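Local coordinates for protein cytokinin riboside 5'-monophosphate phosphoribohydrolase (Streptomyces coelicolor, PDB 5ZI9) that belongs to the phosphoribohydrolases of the possible lysine decarboxylase family and adopts a Rossmann-like fold in a six-chain assembly, at residues 53-56 and 57-60; 153-156 and 157-160; 210-213 and 214-218; 227-230 and 231-234. All blocks are in the same frame, centred on the assembly; numbering follows the deposited sequence.

Contact 1: 53-56 and 57-60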
# COMPACT_ATOMS: atom_id res chain seq x y z
N ARG B 53 6.21 -0.29 10.76
CA ARG B 53 7.38 -1.04 10.33
C ARG B 53 7.12 -1.80 9.07
O ARG B 53 7.97 -1.92 8.24
CB ARG B 53 7.82 -2.01 11.41
CG ARG B 53 8.52 -1.34 12.60
CD ARG B 53 9.21 -2.41 13.39
NE ARG B 53 9.92 -1.84 14.51
CZ ARG B 53 9.42 -1.64 15.71
NH1 ARG B 53 10.16 -1.05 16.63
NH2 ARG B 53 8.19 -2.01 16.01
N VAL B 54 5.91 -2.29 8.93
CA VAL B 54 5.49 -2.99 7.74
C VAL B 54 5.56 -2.08 6.49
O VAL B 54 5.88 -2.54 5.41
CB VAL B 54 4.09 -3.62 8.01
CG1 VAL B 54 3.06 -3.17 7.02
CG2 VAL B 54 4.18 -5.11 7.94
N LEU B 55 5.24 -0.81 6.66
CA LEU B 55 5.35 0.15 5.57
C LEU B 55 6.80 0.46 5.22
O LEU B 55 7.12 0.72 4.08
CB LEU B 55 4.60 1.43 5.93
CG LEU B 55 3.07 1.28 6.06
CD1 LEU B 55 2.47 2.67 5.98
CD2 LEU B 55 2.41 0.38 5.01
N ARG B 56 7.66 0.43 6.24
CA ARG B 56 9.09 0.62 6.07
C ARG B 56 9.76 -0.52 5.35
O ARG B 56 10.62 -0.29 4.53
CB ARG B 56 9.76 0.75 7.44
CG ARG B 56 9.47 2.06 8.14
CD ARG B 56 10.11 3.20 7.39
NE ARG B 56 10.78 4.09 8.33
CZ ARG B 56 11.83 4.83 8.04
NH1 ARG B 56 12.38 4.82 6.84
NH2 ARG B 56 12.35 5.60 8.98
N ILE B 57 9.39 -1.74 5.71
CA ILE B 57 9.86 -2.93 5.07
C ILE B 57 9.46 -2.96 3.61
O ILE B 57 10.27 -3.28 2.76
CB ILE B 57 9.29 -4.18 5.76
CG1 ILE B 57 9.92 -4.32 7.14
CG2 ILE B 57 9.61 -5.44 4.96
CD1 ILE B 57 9.10 -5.21 8.05
N GLN B 58 8.20 -2.65 3.34
CA GLN B 58 7.70 -2.59 1.98
C GLN B 58 8.46 -1.55 1.16
O GLN B 58 8.82 -1.79 0.02
CB GLN B 58 6.20 -2.26 1.99
CG GLN B 58 5.48 -2.47 0.65
CD GLN B 58 4.21 -1.66 0.53
OE1 GLN B 58 4.08 -0.56 1.10
NE2 GLN B 58 3.25 -2.19 -0.21
N SER B 59 8.72 -0.39 1.75
CA SER B 59 9.53 0.64 1.09
C SER B 59 10.92 0.13 0.67
O SER B 59 11.42 0.43 -0.43
CB SER B 59 9.69 1.84 1.99
OG SER B 59 8.42 2.36 2.25
N GLU B 60 11.55 -0.62 1.56
CA GLU B 60 12.86 -1.16 1.28
C GLU B 60 12.85 -2.19 0.16
O GLU B 60 13.75 -2.20 -0.65
CB GLU B 60 13.51 -1.76 2.53
CG GLU B 60 14.97 -2.09 2.24
CD GLU B 60 15.83 -2.19 3.47
OE1 GLU B 60 15.94 -3.32 4.01
OE2 GLU B 60 16.44 -1.18 3.85
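Ile57 lays its CG1 branch back over the carbonyl of Arg53, one turn earlier, with CG1 3.3 Å from Arg53 O and CD1 3.5 Å from the same Arg53 O. The branch gets there because CG1 stands anti to its own carbonyl carbon (chi1 -70°), while CG2 turns the other way. Beneath it the backbone closes the turn through Ile57 N and Arg53 O, 2.9 Å apart. Two residues further on, Leu55 O takes two donors from one residue: Ser59 N at 3.0 Å from Leu55 O, and Ser59 OG at 2.8 Å from Leu55 O. They reach the oxygen from opposite faces of the carbonyl plane, the hydroxyl tilted only 22° from that plane and the amide lying further above it. Ser59 OG sits beside its own backbone N (chi1 -61°), folded back along the helix, and the bond gives this buried hydroxyl an acceptor within its own helix. The segment belongs to the long helix 50-67, which leans on the Rossmann-like core and packs against other subunits. Gln58 meets Gln58 of a second subunit, and Ile57 reaches Phe61 of that same chain. Gln58 CB also rests 3.4 Å from Val54 O. Glu60 N adds the last i to i+4 bond between the two segments, to Arg56 O at 3.1 Å, and its carboxylate turns away to Arg154 and to Tyr155 N. Arg56 carries its guanidinium off the helix to Glu63 of a third subunit and a bound citrate, and Arg53 pairs with Asp50.

Contact 2: 153-156 and 157-160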
# COMPACT_ATOMS: atom_id res chain seq x y z
N PHE B 153 21.07 -2.29 2.94
CA PHE B 153 19.76 -2.69 3.46
C PHE B 153 19.76 -2.58 4.95
O PHE B 153 20.80 -2.82 5.59
CB PHE B 153 19.42 -4.15 3.10
CG PHE B 153 19.15 -4.35 1.67
CD1 PHE B 153 20.19 -4.53 0.78
CD2 PHE B 153 17.83 -4.30 1.19
CE1 PHE B 153 19.94 -4.70 -0.57
CE2 PHE B 153 17.56 -4.45 -0.16
CZ PHE B 153 18.63 -4.64 -1.04
N ARG B 154 18.59 -2.28 5.51
CA ARG B 154 18.46 -2.37 6.95
C ARG B 154 17.66 -3.56 7.46
O ARG B 154 17.84 -3.97 8.62
CB ARG B 154 18.09 -1.02 7.57
CG ARG B 154 16.77 -0.45 7.18
CD ARG B 154 16.87 1.00 6.76
NE ARG B 154 16.16 1.12 5.49
CZ ARG B 154 15.49 2.19 5.06
NH1 ARG B 154 14.92 2.14 3.85
NH2 ARG B 154 15.39 3.30 5.80
N TYR B 155 16.91 -4.20 6.58
CA TYR B 155 16.26 -5.45 6.92
C TYR B 155 16.92 -6.66 6.28
O TYR B 155 16.83 -6.88 5.09
CB TYR B 155 14.79 -5.39 6.56
CG TYR B 155 14.11 -4.20 7.16
CD1 TYR B 155 13.82 -4.15 8.50
CD2 TYR B 155 13.80 -3.10 6.37
CE1 TYR B 155 13.22 -3.04 9.05
CE2 TYR B 155 13.19 -1.98 6.90
CZ TYR B 155 12.91 -1.96 8.25
OH TYR B 155 12.32 -0.85 8.81
N PHE B 156 17.57 -7.45 7.12
CA PHE B 156 18.19 -8.73 6.81
C PHE B 156 17.44 -9.60 5.80
O PHE B 156 18.00 -10.14 4.85
CB PHE B 156 18.31 -9.50 8.13
CG PHE B 156 19.34 -10.58 8.11
CD1 PHE B 156 20.74 -10.27 8.12
CD2 PHE B 156 18.95 -11.93 8.13
CE1 PHE B 156 21.71 -11.28 8.13
CE2 PHE B 156 19.94 -12.95 8.13
CZ PHE B 156 21.30 -12.62 8.13
N PHE B 157 16.14 -9.72 6.05
CA PHE B 157 15.27 -10.64 5.34
C PHE B 157 14.82 -10.10 4.03
O PHE B 157 14.43 -10.83 3.16
CB PHE B 157 14.12 -10.98 6.25
CG PHE B 157 14.60 -11.72 7.46
CD1 PHE B 157 14.74 -13.12 7.41
CD2 PHE B 157 15.03 -11.04 8.62
CE1 PHE B 157 15.21 -13.82 8.50
CE2 PHE B 157 15.52 -11.75 9.70
CZ PHE B 157 15.59 -13.14 9.64
N VAL B 158 14.90 -8.80 3.88
CA VAL B 158 14.74 -8.20 2.57
C VAL B 158 15.98 -8.52 1.76
O VAL B 158 15.88 -9.01 0.65
CB VAL B 158 14.51 -6.69 2.65
CG1 VAL B 158 14.39 -6.12 1.26
CG2 VAL B 158 13.22 -6.41 3.42
N ARG B 159 17.16 -8.29 2.33
CA ARG B 159 18.38 -8.58 1.58
C ARG B 159 18.49 -10.03 1.15
O ARG B 159 18.93 -10.30 0.04
CB ARG B 159 19.63 -8.19 2.34
CG ARG B 159 20.87 -8.29 1.47
CD ARG B 159 22.12 -7.84 2.18
NE ARG B 159 22.57 -8.83 3.15
CZ ARG B 159 23.81 -8.95 3.58
NH1 ARG B 159 24.10 -9.89 4.44
NH2 ARG B 159 24.79 -8.13 3.17
N LYS B 160 18.09 -10.96 2.01
CA LYS B 160 18.15 -12.41 1.68
C LYS B 160 17.45 -12.78 0.40
O LYS B 160 17.88 -13.65 -0.33
CB LYS B 160 17.48 -13.22 2.78
CG LYS B 160 18.44 -13.74 3.79
CD LYS B 160 17.66 -14.42 4.88
CE LYS B 160 18.50 -15.33 5.76
NZ LYS B 160 19.98 -15.30 5.55
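The N-terminus of helix 156-165, just after strand 149-153, the edge strand of the parallel sheet within this chain, is opened by Tyr155 at the N-cap. Tyr155 O receives Arg159 N at 3.1 Å in a nearly straight bond (165° at the hydrogen) and Val158 N in a weaker, bent one. Val158 straddles the turn: CG2 lies 3.7 Å from Tyr155 CB, while CG1 meets Phe153 CE2 at 3.9 Å. Over one face of the Phe153 ring sits Arg159 CB in a CH-pi contact, 4.3 Å from the ring centroid; the guanidinium beyond is bonded to Leu133 O. Elsewhere on the turn, Phe156 presents its edge to the face of Phe157 in a T-shaped stack, the planes 68° apart and the centroids separated by 5.3 Å. With CG anti to the backbone N (chi1 -159°), the Phe156 ring also lies beside Lys160, whose NZ comes obliquely to 3.5 Å from Phe156 CE2. Salt bridges from three carboxylates, those of Asp181, Glu182 and Glu185, hold that ammonium and fix it beside the aromatic ring.

Contact 3: 210-213 and 214-218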
# COMPACT_ATOMS: atom_id res chain seq x y z
N GLY B 210 35.53 -31.23 5.88
CA GLY B 210 35.03 -31.69 7.17
C GLY B 210 33.53 -31.53 7.32
O GLY B 210 32.87 -32.31 8.01
N LEU B 211 32.98 -30.51 6.67
CA LEU B 211 31.55 -30.28 6.67
C LEU B 211 30.85 -31.37 5.84
O LEU B 211 29.96 -32.04 6.33
CB LEU B 211 31.21 -28.87 6.15
CG LEU B 211 29.72 -28.50 6.00
CD1 LEU B 211 29.06 -28.54 7.37
CD2 LEU B 211 29.57 -27.16 5.32
N VAL B 212 31.27 -31.53 4.60
CA VAL B 212 30.75 -32.59 3.72
C VAL B 212 30.86 -33.99 4.36
O VAL B 212 29.97 -34.81 4.20
CB VAL B 212 31.47 -32.54 2.34
CG1 VAL B 212 31.15 -33.77 1.51
CG2 VAL B 212 31.08 -31.28 1.56
N ASP B 213 31.93 -34.26 5.09
CA ASP B 213 32.08 -35.56 5.79
C ASP B 213 31.07 -35.80 6.86
O ASP B 213 30.69 -36.96 7.08
CB ASP B 213 33.42 -35.72 6.49
CG ASP B 213 34.55 -36.05 5.55
OD1 ASP B 213 34.37 -36.21 4.29
OD2 ASP B 213 35.67 -36.09 6.11
N TRP B 214 30.69 -34.72 7.56
CA TRP B 214 29.65 -34.79 8.59
C TRP B 214 28.27 -34.94 7.94
O TRP B 214 27.46 -35.73 8.39
CB TRP B 214 29.72 -33.57 9.51
CG TRP B 214 28.64 -33.54 10.54
CD1 TRP B 214 28.55 -34.30 11.68
CD2 TRP B 214 27.49 -32.71 10.51
NE1 TRP B 214 27.40 -34.00 12.35
CE2 TRP B 214 26.73 -33.03 11.65
CE3 TRP B 214 27.02 -31.73 9.63
CZ2 TRP B 214 25.52 -32.41 11.94
CZ3 TRP B 214 25.83 -31.11 9.91
CH2 TRP B 214 25.10 -31.45 11.06
N LEU B 215 28.01 -34.19 6.87
CA LEU B 215 26.75 -34.32 6.13
C LEU B 215 26.51 -35.75 5.68
O LEU B 215 25.41 -36.23 5.79
CB LEU B 215 26.73 -33.40 4.91
CG LEU B 215 26.73 -31.88 5.17
CD1 LEU B 215 26.91 -31.12 3.88
CD2 LEU B 215 25.43 -31.45 5.84
N ARG B 216 27.55 -36.41 5.18
CA ARG B 216 27.48 -37.83 4.74
C ARG B 216 27.46 -38.80 5.91
O ARG B 216 26.54 -39.62 6.03
CB ARG B 216 28.69 -38.15 3.84
CG ARG B 216 28.42 -39.25 2.83
CD ARG B 216 29.61 -39.56 1.94
NE ARG B 216 30.17 -38.39 1.23
CZ ARG B 216 29.66 -37.81 0.13
NH1 ARG B 216 28.52 -38.25 -0.42
NH2 ARG B 216 30.30 -36.77 -0.44
N GLY B 217 28.46 -38.69 6.79
CA GLY B 217 28.65 -39.59 7.94
C GLY B 217 27.65 -39.49 9.08
O GLY B 217 27.47 -40.45 9.84
N THR B 218 27.00 -38.33 9.23
CA THR B 218 25.88 -38.18 10.19
C THR B 218 24.52 -37.96 9.54
O THR B 218 23.65 -38.78 9.78
CB THR B 218 26.18 -37.07 11.18
OG1 THR B 218 27.44 -37.36 11.79
CG2 THR B 218 25.11 -36.99 12.25
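Asp213 O takes the shortest bond between 210-213 and 214-218, from Gly217 N at 2.8 Å, with the donor lying above the carbonyl plane. Two residues back, Leu211 O is approached by two amides: Leu215 N in a nearly straight bond (168° at the hydrogen) and Trp214 N in a weak one of 122°. Trp214 N also reaches Gly210 O, at 3.3 Å. The residues belong to helix 205-220, the crossover helix of the beta-alpha-beta unit between strands 200-203 and 234-236; it is kinked near Gly210 and widens into a pi-type turn at 215-218. On its apolar side Leu211 CD1 comes obliquely to the indole, 4.4 Å from Trp214 CE3, and Leu211 CG lies the same distance from Leu215 CD1. The Trp214 side chain stands with CG opposite the backbone N (chi1 177°), and its NE1 bonds to Tyr207 O of a second subunit. Val212 and Arg216 run alongside each other in the same direction, Val212 CG1 lying 3.7 Å from Arg216 NH2. The arginine chain bends at chi3, and its NH1 is held by Glu227 in a salt bridge.

Contact 4: 227-230 and 231-234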
# COMPACT_ATOMS: atom_id res chain seq x y z
N GLU B 227 21.45 -39.35 -0.11
CA GLU B 227 22.77 -39.18 -0.77
C GLU B 227 22.70 -38.24 -2.00
O GLU B 227 23.59 -37.43 -2.20
CB GLU B 227 23.37 -40.51 -1.18
CG GLU B 227 24.86 -40.42 -1.44
CD GLU B 227 25.69 -40.56 -0.17
OE1 GLU B 227 25.55 -41.58 0.55
OE2 GLU B 227 26.52 -39.67 0.09
N LYS B 228 21.62 -38.34 -2.78
CA LYS B 228 21.43 -37.45 -3.92
C LYS B 228 21.29 -35.96 -3.54
O LYS B 228 21.40 -35.10 -4.41
CB LYS B 228 20.19 -37.86 -4.76
CG LYS B 228 20.21 -39.26 -5.41
CD LYS B 228 19.58 -39.26 -6.83
CE LYS B 228 18.55 -40.36 -7.09
NZ LYS B 228 19.09 -41.67 -7.57
N ASP B 229 21.01 -35.67 -2.27
CA ASP B 229 20.94 -34.28 -1.76
C ASP B 229 22.33 -33.62 -1.68
O ASP B 229 22.43 -32.38 -1.71
CB ASP B 229 20.23 -34.20 -0.38
CG ASP B 229 18.72 -34.50 -0.44
OD1 ASP B 229 18.03 -34.22 -1.45
OD2 ASP B 229 18.19 -35.02 0.55
N LEU B 230 23.38 -34.44 -1.56
CA LEU B 230 24.78 -33.97 -1.62
C LEU B 230 25.31 -33.67 -3.03
O LEU B 230 26.39 -33.12 -3.17
CB LEU B 230 25.68 -34.99 -0.91
CG LEU B 230 25.29 -35.31 0.53
CD1 LEU B 230 26.45 -35.88 1.33
CD2 LEU B 230 24.79 -34.07 1.26
N MET B 231 24.51 -33.98 -4.05
CA MET B 231 24.79 -33.62 -5.43
C MET B 231 24.29 -32.22 -5.79
O MET B 231 24.48 -31.76 -6.92
CB MET B 231 24.04 -34.57 -6.35
CG MET B 231 24.16 -36.03 -6.01
SD MET B 231 25.30 -36.79 -7.13
CE MET B 231 26.82 -36.47 -6.21
N LEU B 232 23.63 -31.56 -4.84
CA LEU B 232 23.07 -30.22 -5.07
C LEU B 232 24.12 -29.13 -5.03
O LEU B 232 23.82 -27.97 -5.32
CB LEU B 232 21.93 -29.93 -4.09
CG LEU B 232 20.77 -30.95 -4.14
CD1 LEU B 232 19.76 -30.64 -3.05
CD2 LEU B 232 20.11 -30.91 -5.51
N PHE B 233 25.33 -29.50 -4.64
CA PHE B 233 26.46 -28.62 -4.73
C PHE B 233 27.65 -29.39 -5.28
O PHE B 233 27.61 -30.60 -5.31
CB PHE B 233 26.78 -28.03 -3.37
CG PHE B 233 27.09 -29.05 -2.29
CD1 PHE B 233 26.08 -29.65 -1.55
CD2 PHE B 233 28.40 -29.36 -1.96
CE1 PHE B 233 26.38 -30.55 -0.53
CE2 PHE B 233 28.70 -30.25 -0.92
CZ PHE B 233 27.69 -30.85 -0.21
N HIS B 234 28.68 -28.68 -5.74
CA HIS B 234 29.96 -29.31 -6.14
C HIS B 234 31.05 -28.64 -5.32
O HIS B 234 30.95 -27.48 -5.00
CB HIS B 234 30.25 -29.19 -7.66
CG HIS B 234 29.01 -29.21 -8.54
ND1 HIS B 234 28.71 -30.24 -9.42
CD2 HIS B 234 28.00 -28.31 -8.68
CE1 HIS B 234 27.58 -29.98 -10.05
NE2 HIS B 234 27.12 -28.81 -9.63
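The ring of Phe233 carries the carbonyl of Leu230 over one face, with Leu230 O 3.7 Å above the ring plane and offset toward the rim, nearest Phe233 CE1. A 3-10 turn at 227-229 lies in the connection from helix 205-220 to strand 234-236, the last strand of the parallel sheet in this chain. Phe233 CG is wedged between the backbone N and the carbonyl carbon (chi1 59°), which swings the ring back beneath the preceding turn. There Leu230 CD2 packs 4.3 Å from Phe233 CE1, while Leu187 of helix 177-191, Val212 of helix 205-220, and Ile200 and Leu202 of strand 200-203 also touch the aromatic side chain, so it is buried between helices and sheet. The backbone bonds across the link are long: Met231 N to Lys228 O is weak at 3.3 Å, and Leu232 N to Asp229 O, also weak, is longer at 3.5 Å. Side chains fold over the same two carbonyls. Met231 CG lies 3.3 Å from Lys228 O, its chain bent at chi2 and chi3. Leu232 turns its far end toward helix 177-191, meeting Leu187, Val190 and Gln191. The carboxylate of Asp229 is bonded instead to Ala226 N just before the turn. Leu232 CG rests 3.3 Å from Asp229 O, and Leu232 CD1 lies 3.5 Å from that same Asp229 O.

In the fold
Contacts 1 and 2 adjoin, their centres about 11 Å apart, and polar bonds join helix 50-67 to the start of helix 156-165. Contacts 3 and 4 form a second pair, about 12 Å apart between centres, tied by a salt bridge and by packing of helix 205-220 on the connection that follows it. The two pairs lie far apart, contacts 1 and 3 about 40 Å between centres on opposite sides of the chain's centre. Contact 2 is the most buried, aromatic and close to the middle; contact 1 is partly buried among subunits. Contacts 3 and 4 mix buried leucines with exposed charged residues, mostly helical i to i+4 bonds in one, weak turn bonds in the other.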